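Local coordinates for protein peptidoglycan-N-acetylglucosamine deacetylase BC_1960 (Bacillus cereus, PDB 4L1G) that removes acetyl groups from N-acetylglucosamine residues of bacterial peptidoglycan, and also from soluble chitin and N-acetylchitooligomers, as a zinc-dependent hydrolase, at residues F105-K119 against I156-R169. Numbering follows the deposited sequence.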
ATOM      1  N   PHE A 105       1.351  -3.026  -1.681  1.00  9.85           N
ATOM      2  CA  PHE A 105       1.363  -3.992  -0.593  1.00  9.84           C
ATOM      3  C   PHE A 105       0.901  -5.349  -1.109  1.00 10.14           C
ATOM      4  O   PHE A 105      -0.293  -5.578  -1.312  1.00 10.12           O
ATOM      5  CB  PHE A 105       0.495  -3.513   0.572  1.00  9.56           C
ATOM      6  CG  PHE A 105       1.105  -2.382   1.350  1.00  9.20           C
ATOM      7  CD1 PHE A 105       0.697  -1.075   1.136  1.00  8.90           C
ATOM      8  CD2 PHE A 105       2.101  -2.625   2.282  1.00  9.18           C
ATOM      9  CE1 PHE A 105       1.265  -0.029   1.846  1.00  8.58           C
ATOM     10  CE2 PHE A 105       2.673  -1.587   2.998  1.00  8.89           C
ATOM     11  CZ  PHE A 105       2.253  -0.285   2.778  1.00  8.58           C
ATOM     12  N   LEU A 106       1.859  -6.241  -1.331  1.00 11.11           N
ATOM     13  CA  LEU A 106       1.585  -7.511  -1.992  1.00 11.83           C
ATOM     14  C   LEU A 106       1.348  -8.655  -1.010  1.00 12.06           C
ATOM     15  O   LEU A 106       2.004  -8.741   0.026  1.00 11.87           O
ATOM     16  CB  LEU A 106       2.736  -7.872  -2.931  1.00 12.36           C
ATOM     17  CG  LEU A 106       3.145  -6.817  -3.961  1.00 12.30           C
ATOM     18  CD1 LEU A 106       4.317  -7.317  -4.794  1.00 12.99           C
ATOM     19  CD2 LEU A 106       1.970  -6.426  -4.847  1.00 12.42           C
ATOM     20  N   LEU A 107       0.403  -9.527  -1.350  1.00 12.46           N
ATOM     21  CA  LEU A 107       0.175 -10.750  -0.591  1.00 13.04           C
ATOM     22  C   LEU A 107       1.216 -11.787  -0.985  1.00 13.71           C
ATOM     23  O   LEU A 107       1.541 -11.934  -2.165  1.00 14.16           O
ATOM     24  CB  LEU A 107      -1.231 -11.297  -0.851  1.00 13.53           C
ATOM     25  CG  LEU A 107      -2.385 -10.508  -0.232  1.00 13.08           C
ATOM     26  CD1 LEU A 107      -3.721 -10.968  -0.784  1.00 13.74           C
ATOM     27  CD2 LEU A 107      -2.358 -10.650   1.278  1.00 12.82           C
ATOM     28  N   GLY A 108       1.741 -12.500   0.007  1.00 13.88           N
ATOM     29  CA  GLY A 108       2.740 -13.526  -0.237  1.00 14.61           C
ATOM     30  C   GLY A 108       2.264 -14.615  -1.180  1.00 15.55           C
ATOM     31  O   GLY A 108       3.006 -15.048  -2.062  1.00 16.17           O
ATOM     32  N   GLU A 109       1.020 -15.052  -1.004  1.00 23.44           N
ATOM     33  CA  GLU A 109       0.474 -16.142  -1.807  1.00 24.52           C
ATOM     34  C   GLU A 109       0.268 -15.738  -3.266  1.00 24.75           C
ATOM     35  O   GLU A 109       0.393 -16.564  -4.168  1.00 25.71           O
ATOM     36  CB  GLU A 109      -0.834 -16.666  -1.202  1.00 24.76           C
ATOM     37  CG  GLU A 109      -1.989 -15.680  -1.241  1.00 24.27           C
ATOM     38  CD  GLU A 109      -3.201 -16.164  -0.466  1.00 24.73           C
ATOM     39  OE1 GLU A 109      -3.151 -17.288   0.077  1.00 25.33           O
ATOM     40  OE2 GLU A 109      -4.202 -15.420  -0.398  1.00 24.42           O
ATOM     41  N   ASN A 110      -0.044 -14.467  -3.495  1.00 16.28           N
ATOM     42  CA  ASN A 110      -0.254 -13.972  -4.850  1.00 16.54           C
ATOM     43  C   ASN A 110       1.061 -13.730  -5.578  1.00 16.64           C
ATOM     44  O   ASN A 110       1.138 -13.855  -6.800  1.00 17.34           O
ATOM     45  CB  ASN A 110      -1.107 -12.703  -4.835  1.00 15.80           C
ATOM     46  CG  ASN A 110      -2.554 -12.988  -4.500  1.00 16.04           C
ATOM     47  OD1 ASN A 110      -3.007 -14.127  -4.605  1.00 16.91           O
ATOM     48  ND2 ASN A 110      -3.291 -11.957  -4.101  1.00 15.38           N
ATOM     49  N   ALA A 111       2.094 -13.392  -4.813  1.00 16.07           N
ATOM     50  CA  ALA A 111       3.430 -13.217  -5.363  1.00 16.29           C
ATOM     51  C   ALA A 111       3.988 -14.543  -5.883  1.00 17.45           C
ATOM     52  O   ALA A 111       4.802 -14.562  -6.803  1.00 18.03           O
ATOM     53  CB  ALA A 111       4.359 -12.617  -4.319  1.00 15.57           C
ATOM     54  N   GLU A 112       3.545 -15.648  -5.289  1.00 19.48           N
ATOM     55  CA  GLU A 112       3.978 -16.975  -5.718  1.00 20.70           C
ATOM     56  C   GLU A 112       3.340 -17.375  -7.042  1.00 21.63           C
ATOM     57  O   GLU A 112       3.970 -18.035  -7.869  1.00 22.65           O
ATOM     58  CB  GLU A 112       3.649 -18.023  -4.654  1.00 20.98           C
ATOM     59  CG  GLU A 112       4.514 -17.943  -3.413  1.00 20.52           C
ATOM     60  CD  GLU A 112       4.139 -18.987  -2.382  1.00 20.94           C
ATOM     61  OE1 GLU A 112       5.040 -19.438  -1.642  1.00 21.17           O
ATOM     62  OE2 GLU A 112       2.945 -19.354  -2.314  1.00 21.10           O
ATOM     63  N   LYS A 113       2.086 -16.979  -7.232  1.00 20.18           N
ATOM     64  CA  LYS A 113       1.346 -17.321  -8.442  1.00 21.16           C
ATOM     65  C   LYS A 113       1.835 -16.531  -9.651  1.00 21.30           C
ATOM     66  O   LYS A 113       1.923 -17.065 -10.757  1.00 22.46           O
ATOM     67  CB  LYS A 113      -0.151 -17.085  -8.241  1.00 20.94           C
ATOM     68  CG  LYS A 113      -0.760 -17.904  -7.121  1.00 21.02           C
ATOM     69  CD  LYS A 113      -2.226 -17.564  -6.925  1.00 20.86           C
ATOM     70  CE  LYS A 113      -2.817 -18.347  -5.763  1.00 21.00           C
ATOM     71  NZ  LYS A 113      -4.243 -17.997  -5.520  1.00 20.88           N
ATOM     72  N   PHE A 114       2.150 -15.259  -9.434  1.00 24.98           N
ATOM     73  CA  PHE A 114       2.587 -14.384 -10.515  1.00 25.05           C
ATOM     74  C   PHE A 114       3.875 -13.651 -10.141  1.00 24.46           C
ATOM     75  O   PHE A 114       3.859 -12.443  -9.889  1.00 23.52           O
ATOM     76  CB  PHE A 114       1.483 -13.382 -10.851  1.00 24.63           C
ATOM     77  CG  PHE A 114       0.094 -13.924 -10.644  1.00 25.01           C
ATOM     78  CD1 PHE A 114      -0.416 -14.899 -11.483  1.00 26.31           C
ATOM     79  CD2 PHE A 114      -0.697 -13.460  -9.608  1.00 24.07           C
ATOM     80  CE1 PHE A 114      -1.689 -15.400 -11.292  1.00 26.75           C
ATOM     81  CE2 PHE A 114      -1.972 -13.956  -9.413  1.00 24.41           C
ATOM     82  CZ  PHE A 114      -2.467 -14.926 -10.257  1.00 25.80           C
ATOM     83  N   PRO A 115       5.001 -14.383 -10.116  1.00 21.26           N
ATOM     84  CA  PRO A 115       6.289 -13.858  -9.646  1.00 20.84           C
ATOM     85  C   PRO A 115       6.843 -12.764 -10.550  1.00 20.85           C
ATOM     86  O   PRO A 115       7.489 -11.839 -10.065  1.00 20.14           O
ATOM     87  CB  PRO A 115       7.213 -15.085  -9.701  1.00 21.91           C
ATOM     88  CG  PRO A 115       6.311 -16.268  -9.881  1.00 22.66           C
ATOM     89  CD  PRO A 115       5.123 -15.761 -10.617  1.00 22.57           C
ATOM     90  N   ASN A 116       6.596 -12.878 -11.850  1.00 22.31           N
ATOM     91  CA  ASN A 116       7.133 -11.926 -12.817  1.00 22.60           C
ATOM     92  C   ASN A 116       6.514 -10.534 -12.706  1.00 21.53           C
ATOM     93  O   ASN A 116       7.169  -9.528 -12.982  1.00 21.32           O
ATOM     94  CB  ASN A 116       6.976 -12.466 -14.239  1.00 24.00           C
ATOM     95  CG  ASN A 116       5.552 -12.879 -14.552  1.00 24.21           C
ATOM     96  OD1 ASN A 116       4.814 -13.320 -13.671  1.00 23.67           O
ATOM     97  ND2 ASN A 116       5.160 -12.742 -15.814  1.00 25.13           N
ATOM     98  N   ILE A 117       5.249 -10.481 -12.304  1.00 20.70           N
ATOM     99  CA  ILE A 117       4.553  -9.212 -12.145  1.00 19.80           C
ATOM    100  C   ILE A 117       5.104  -8.474 -10.928  1.00 18.65           C
ATOM    101  O   ILE A 117       5.167  -7.247 -10.909  1.00 18.07           O
ATOM    102  CB  ILE A 117       3.031  -9.421 -12.031  1.00 19.68           C
ATOM    103  CG1 ILE A 117       2.520 -10.161 -13.269  1.00 21.00           C
ATOM    104  CG2 ILE A 117       2.305  -8.095 -11.873  1.00 18.86           C
ATOM    105  CD1 ILE A 117       1.027 -10.358 -13.293  1.00 21.14           C
ATOM    106  N   VAL A 118       5.520  -9.238  -9.923  1.00 17.81           N
ATOM    107  CA  VAL A 118       6.216  -8.676  -8.773  1.00 16.97           C
ATOM    108  C   VAL A 118       7.520  -8.039  -9.238  1.00 17.26           C
ATOM    109  O   VAL A 118       7.896  -6.957  -8.779  1.00 16.61           O
ATOM    110  CB  VAL A 118       6.536  -9.757  -7.722  1.00 17.01           C
ATOM    111  CG1 VAL A 118       7.221  -9.140  -6.513  1.00 16.26           C
ATOM    112  CG2 VAL A 118       5.268 -10.486  -7.306  1.00 16.89           C
ATOM    113  N   LYS A 119       8.204  -8.717 -10.158  1.00 17.32           N
ATOM    114  CA  LYS A 119       9.448  -8.206 -10.721  1.00 17.84           C
ATOM    115  C   LYS A 119       9.208  -6.943 -11.544  1.00 17.73           C
ATOM    116  O   LYS A 119      10.032  -6.030 -11.537  1.00 17.64           O
ATOM    117  CB  LYS A 119      10.142  -9.273 -11.578  1.00 19.21           C
ATOM    118  CG  LYS A 119      10.622 -10.493 -10.798  1.00 19.52           C
ATOM    119  CD  LYS A 119      11.307 -11.501 -11.714  1.00 21.00           C
ATOM    120  CE  LYS A 119      11.855 -12.687 -10.935  1.00 21.43           C
ATOM    121  NZ  LYS A 119      12.485 -13.705 -11.829  1.00 22.98           N
ATOM    122  N   ILE A 156       9.744 -14.316   0.312  1.00 16.63           N
ATOM    123  CA  ILE A 156       9.241 -14.398  -1.053  1.00 16.81           C
ATOM    124  C   ILE A 156       9.524 -13.113  -1.827  1.00 16.34           C
ATOM    125  O   ILE A 156      10.037 -13.151  -2.946  1.00 16.92           O
ATOM    126  CB  ILE A 156       7.726 -14.689  -1.067  1.00 16.50           C
ATOM    127  CG1 ILE A 156       7.454 -16.104  -0.545  1.00 17.24           C
ATOM    128  CG2 ILE A 156       7.156 -14.514  -2.468  1.00 16.65           C
ATOM    129  CD1 ILE A 156       5.989 -16.410  -0.321  1.00 17.03           C
ATOM    130  N   LEU A 157       9.199 -11.978  -1.216  1.00 15.38           N
ATOM    131  CA  LEU A 157       9.373 -10.682  -1.862  1.00 14.91           C
ATOM    132  C   LEU A 157      10.843 -10.306  -2.014  1.00 15.37           C
ATOM    133  O   LEU A 157      11.230  -9.687  -3.004  1.00 15.54           O
ATOM    134  CB  LEU A 157       8.615  -9.593  -1.097  1.00 13.35           C
ATOM    135  CG  LEU A 157       7.097  -9.778  -1.056  1.00 13.03           C
ATOM    136  CD1 LEU A 157       6.433  -8.675  -0.248  1.00 11.94           C
ATOM    137  CD2 LEU A 157       6.529  -9.840  -2.466  1.00 13.69           C
ATOM    138  N   ASN A 158      11.660 -10.683  -1.035  1.00 20.37           N
ATOM    139  CA  ASN A 158      13.096 -10.440  -1.108  1.00 21.02           C
ATOM    140  C   ASN A 158      13.713 -11.147  -2.308  1.00 22.09           C
ATOM    141  O   ASN A 158      14.545 -10.584  -3.018  1.00 22.57           O
ATOM    142  CB  ASN A 158      13.788 -10.895   0.178  1.00 21.34           C
ATOM    143  CG  ASN A 158      15.283 -10.650   0.155  1.00 22.24           C
ATOM    144  OD1 ASN A 158      15.742  -9.586  -0.256  1.00 22.09           O
ATOM    145  ND2 ASN A 158      16.053 -11.644   0.583  1.00 23.29           N
ATOM    146  N   ARG A 159      13.286 -12.384  -2.530  1.00 38.67           N
ATOM    147  CA  ARG A 159      13.807 -13.194  -3.622  1.00 39.83           C
ATOM    148  C   ARG A 159      13.398 -12.634  -4.985  1.00 39.79           C
ATOM    149  O   ARG A 159      14.172 -12.674  -5.940  1.00 40.61           O
ATOM    150  CB  ARG A 159      13.334 -14.642  -3.472  1.00 40.43           C
ATOM    151  CG  ARG A 159      13.882 -15.599  -4.517  1.00 41.99           C
ATOM    152  CD  ARG A 159      13.498 -17.036  -4.200  1.00 42.76           C
ATOM    153  NE  ARG A 159      12.062 -17.176  -3.965  1.00 42.13           N
ATOM    154  CZ  ARG A 159      11.162 -17.362  -4.926  1.00 42.28           C
ATOM    155  NH1 ARG A 159      11.548 -17.430  -6.194  1.00 42.71           N
ATOM    156  NH2 ARG A 159       9.877 -17.476  -4.619  1.00 41.57           N
ATOM    157  N   LEU A 160      12.183 -12.102  -5.064  1.00 22.98           N
ATOM    158  CA  LEU A 160      11.649 -11.601  -6.326  1.00 22.92           C
ATOM    159  C   LEU A 160      12.036 -10.150  -6.604  1.00 22.49           C
ATOM    160  O   LEU A 160      12.347  -9.793  -7.738  1.00 23.09           O
ATOM    161  CB  LEU A 160      10.127 -11.748  -6.357  1.00 22.35           C
ATOM    162  CG  LEU A 160       9.587 -13.176  -6.317  1.00 23.07           C
ATOM    163  CD1 LEU A 160       8.068 -13.181  -6.263  1.00 22.47           C
ATOM    164  CD2 LEU A 160      10.088 -13.962  -7.517  1.00 24.35           C
ATOM    165  N   ALA A 161      12.018  -9.317  -5.567  1.00 18.41           N
ATOM    166  CA  ALA A 161      12.245  -7.882  -5.737  1.00 17.93           C
ATOM    167  C   ALA A 161      13.701  -7.476  -5.547  1.00 18.46           C
ATOM    168  O   ALA A 161      14.135  -6.452  -6.068  1.00 18.50           O
ATOM    169  CB  ALA A 161      11.346  -7.084  -4.801  1.00 16.75           C
ATOM    170  N   GLY A 162      14.452  -8.273  -4.794  1.00 18.24           N
ATOM    171  CA  GLY A 162      15.858  -7.992  -4.574  1.00 18.95           C
ATOM    172  C   GLY A 162      16.132  -7.247  -3.282  1.00 18.37           C
ATOM    173  O   GLY A 162      17.261  -6.831  -3.026  1.00 18.95           O
ATOM    174  N   TYR A 163      15.095  -7.070  -2.470  1.00 16.37           N
ATOM    175  CA  TYR A 163      15.250  -6.460  -1.155  1.00 15.89           C
ATOM    176  C   TYR A 163      14.120  -6.885  -0.225  1.00 15.07           C
ATOM    177  O   TYR A 163      13.040  -7.257  -0.680  1.00 14.68           O
ATOM    178  CB  TYR A 163      15.306  -4.931  -1.262  1.00 15.40           C
ATOM    179  CG  TYR A 163      14.026  -4.285  -1.753  1.00 14.49           C
ATOM    180  CD1 TYR A 163      13.762  -4.165  -3.112  1.00 14.67           C
ATOM    181  CD2 TYR A 163      13.086  -3.789  -0.857  1.00 13.57           C
ATOM    182  CE1 TYR A 163      12.596  -3.574  -3.567  1.00 13.96           C
ATOM    183  CE2 TYR A 163      11.913  -3.194  -1.303  1.00 12.85           C
ATOM    184  CZ  TYR A 163      11.674  -3.089  -2.658  1.00 13.06           C
ATOM    185  OH  TYR A 163      10.512  -2.497  -3.107  1.00 12.48           O
ATOM    186  N   ALA A 164      14.376  -6.833   1.077  1.00 20.03           N
ATOM    187  CA  ALA A 164      13.347  -7.120   2.068  1.00 20.11           C
ATOM    188  C   ALA A 164      12.576  -5.844   2.394  1.00 19.09           C
ATOM    189  O   ALA A 164      13.147  -4.900   2.934  1.00 19.16           O
ATOM    190  CB  ALA A 164      13.972  -7.704   3.327  1.00 21.28           C
ATOM    191  N   PRO A 165      11.275  -5.812   2.060  1.00 14.00           N
ATOM    192  CA  PRO A 165      10.439  -4.614   2.232  1.00 12.95           C
ATOM    193  C   PRO A 165      10.374  -4.135   3.681  1.00 13.03           C
ATOM    194  O   PRO A 165      10.191  -4.942   4.592  1.00 13.77           O
ATOM    195  CB  PRO A 165       9.055  -5.083   1.773  1.00 12.58           C
ATOM    196  CG  PRO A 165       9.329  -6.238   0.864  1.00 13.24           C
ATOM    197  CD  PRO A 165      10.521  -6.926   1.459  1.00 14.11           C
ATOM    198  N   LYS A 166      10.521  -2.830   3.885  1.00 17.43           N
ATOM    199  CA  LYS A 166      10.479  -2.251   5.222  1.00 17.83           C
ATOM    200  C   LYS A 166       9.043  -1.991   5.663  1.00 17.04           C
ATOM    201  O   LYS A 166       8.748  -1.938   6.858  1.00 17.59           O
ATOM    202  CB  LYS A 166      11.276  -0.943   5.258  1.00 17.95           C
ATOM    203  CG  LYS A 166      11.393  -0.311   6.640  1.00 18.92           C
ATOM    204  CD  LYS A 166      12.085   1.042   6.574  1.00 18.95           C
ATOM    205  CE  LYS A 166      12.326   1.611   7.963  1.00 20.29           C
ATOM    206  NZ  LYS A 166      13.269   0.772   8.754  1.00 22.08           N
ATOM    207  N   PHE A 167       8.151  -1.840   4.690  1.00  9.33           N
ATOM    208  CA  PHE A 167       6.780  -1.428   4.971  1.00  8.97           C
ATOM    209  C   PHE A 167       5.789  -2.583   5.056  1.00  9.09           C
ATOM    210  O   PHE A 167       5.744  -3.451   4.184  1.00  9.48           O
ATOM    211  CB  PHE A 167       6.307  -0.392   3.945  1.00  9.05           C
ATOM    212  CG  PHE A 167       6.881   0.978   4.160  1.00  8.90           C
ATOM    213  CD1 PHE A 167       8.090   1.337   3.587  1.00  9.31           C
ATOM    214  CD2 PHE A 167       6.213   1.910   4.939  1.00  8.43           C
ATOM    215  CE1 PHE A 167       8.623   2.602   3.785  1.00  9.28           C
ATOM    216  CE2 PHE A 167       6.741   3.175   5.143  1.00  8.32           C
ATOM    217  CZ  PHE A 167       7.948   3.520   4.565  1.00  8.74           C
ATOM    218  N   ILE A 168       4.993  -2.571   6.121  1.00  8.83           N
ATOM    219  CA  ILE A 168       3.932  -3.549   6.324  1.00  9.08           C
ATOM    220  C   ILE A 168       2.586  -2.837   6.359  1.00  8.97           C
ATOM    221  O   ILE A 168       2.476  -1.737   6.900  1.00  8.65           O
ATOM    222  CB  ILE A 168       4.113  -4.291   7.668  1.00  9.15           C
ATOM    223  CG1 ILE A 168       5.404  -5.110   7.670  1.00  9.32           C
ATOM    224  CG2 ILE A 168       2.921  -5.198   7.966  1.00  9.59           C
ATOM    225  CD1 ILE A 168       5.650  -5.831   8.978  1.00  9.45           C
ATOM    226  N   ARG A 169       1.565  -3.452   5.770  1.00  9.30           N
ATOM    227  CA  ARG A 169       0.193  -3.008   5.987  1.00  9.15           C
ATOM    228  C   ARG A 169      -0.685  -4.194   6.374  1.00  9.55           C
ATOM    229  O   ARG A 169      -0.747  -5.185   5.650  1.00  9.87           O
ATOM    230  CB  ARG A 169      -0.375  -2.313   4.751  1.00  8.98           C
ATOM    231  CG  ARG A 169      -1.823  -1.880   4.919  1.00  8.96           C
ATOM    232  CD  ARG A 169      -2.328  -1.123   3.707  1.00  8.90           C
ATOM    233  NE  ARG A 169      -1.835   0.250   3.664  1.00  8.55           N
ATOM    234  CZ  ARG A 169      -1.921   1.033   2.594  1.00  8.52           C
ATOM    235  NH1 ARG A 169      -2.471   0.571   1.478  1.00  8.78           N
ATOM    236  NH2 ARG A 169      -1.453   2.274   2.634  1.00  8.29           N
TER
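Helix 156-161 runs at 37° to helix 108-113 and at 65° to helix 115-119, its axis passing 10.3 Å and 9.2 Å from theirs. Leu160 enters the angle between the two as a knob into a hole formed by Ala111, Pro115, Val118 and Lys119. Its CD1 lies 3.6 Å from Ala111 O, CD2 meets Pro115 CB at 3.8 Å, and CB rests against Val118 CG1. One turn earlier, Ile156 has CG1 anti to its carbonyl carbon and the chain extended beyond, which sets CD1 against Gly108 O and leaves CG2 for Ala111 CB. That CD1 also crosses the end of Glu112, 3.4 Å from OE1, while OE2 is hydrogen-bonded to Tyr133. Leu157 CD2 bridges Ala111 CB and Leu106 CD1. In this NodB-type TIM barrel, the helices following strand 103-106 thus pack on helix 143-161, which precedes strand 167-168; at its inner end the contact reaches the active site. There, Arg169 CB makes a CH-pi contact over the Phe105 ring face, 3.5 Å from the centroid. The arginine then bends at chi3, placing its guanidinium past the CD1-CE1 side of the ring, with CE1 against its face, 3.4 Å from CZ, the planes 36° apart. NE is hydrogen-bonded to Val191 O, and NH1 to Thr78 OG1 and, as a salt bridge, to Asp80 OD1 of the predicted proton acceptor. Phe105 also lies beside His131, a zinc ligand.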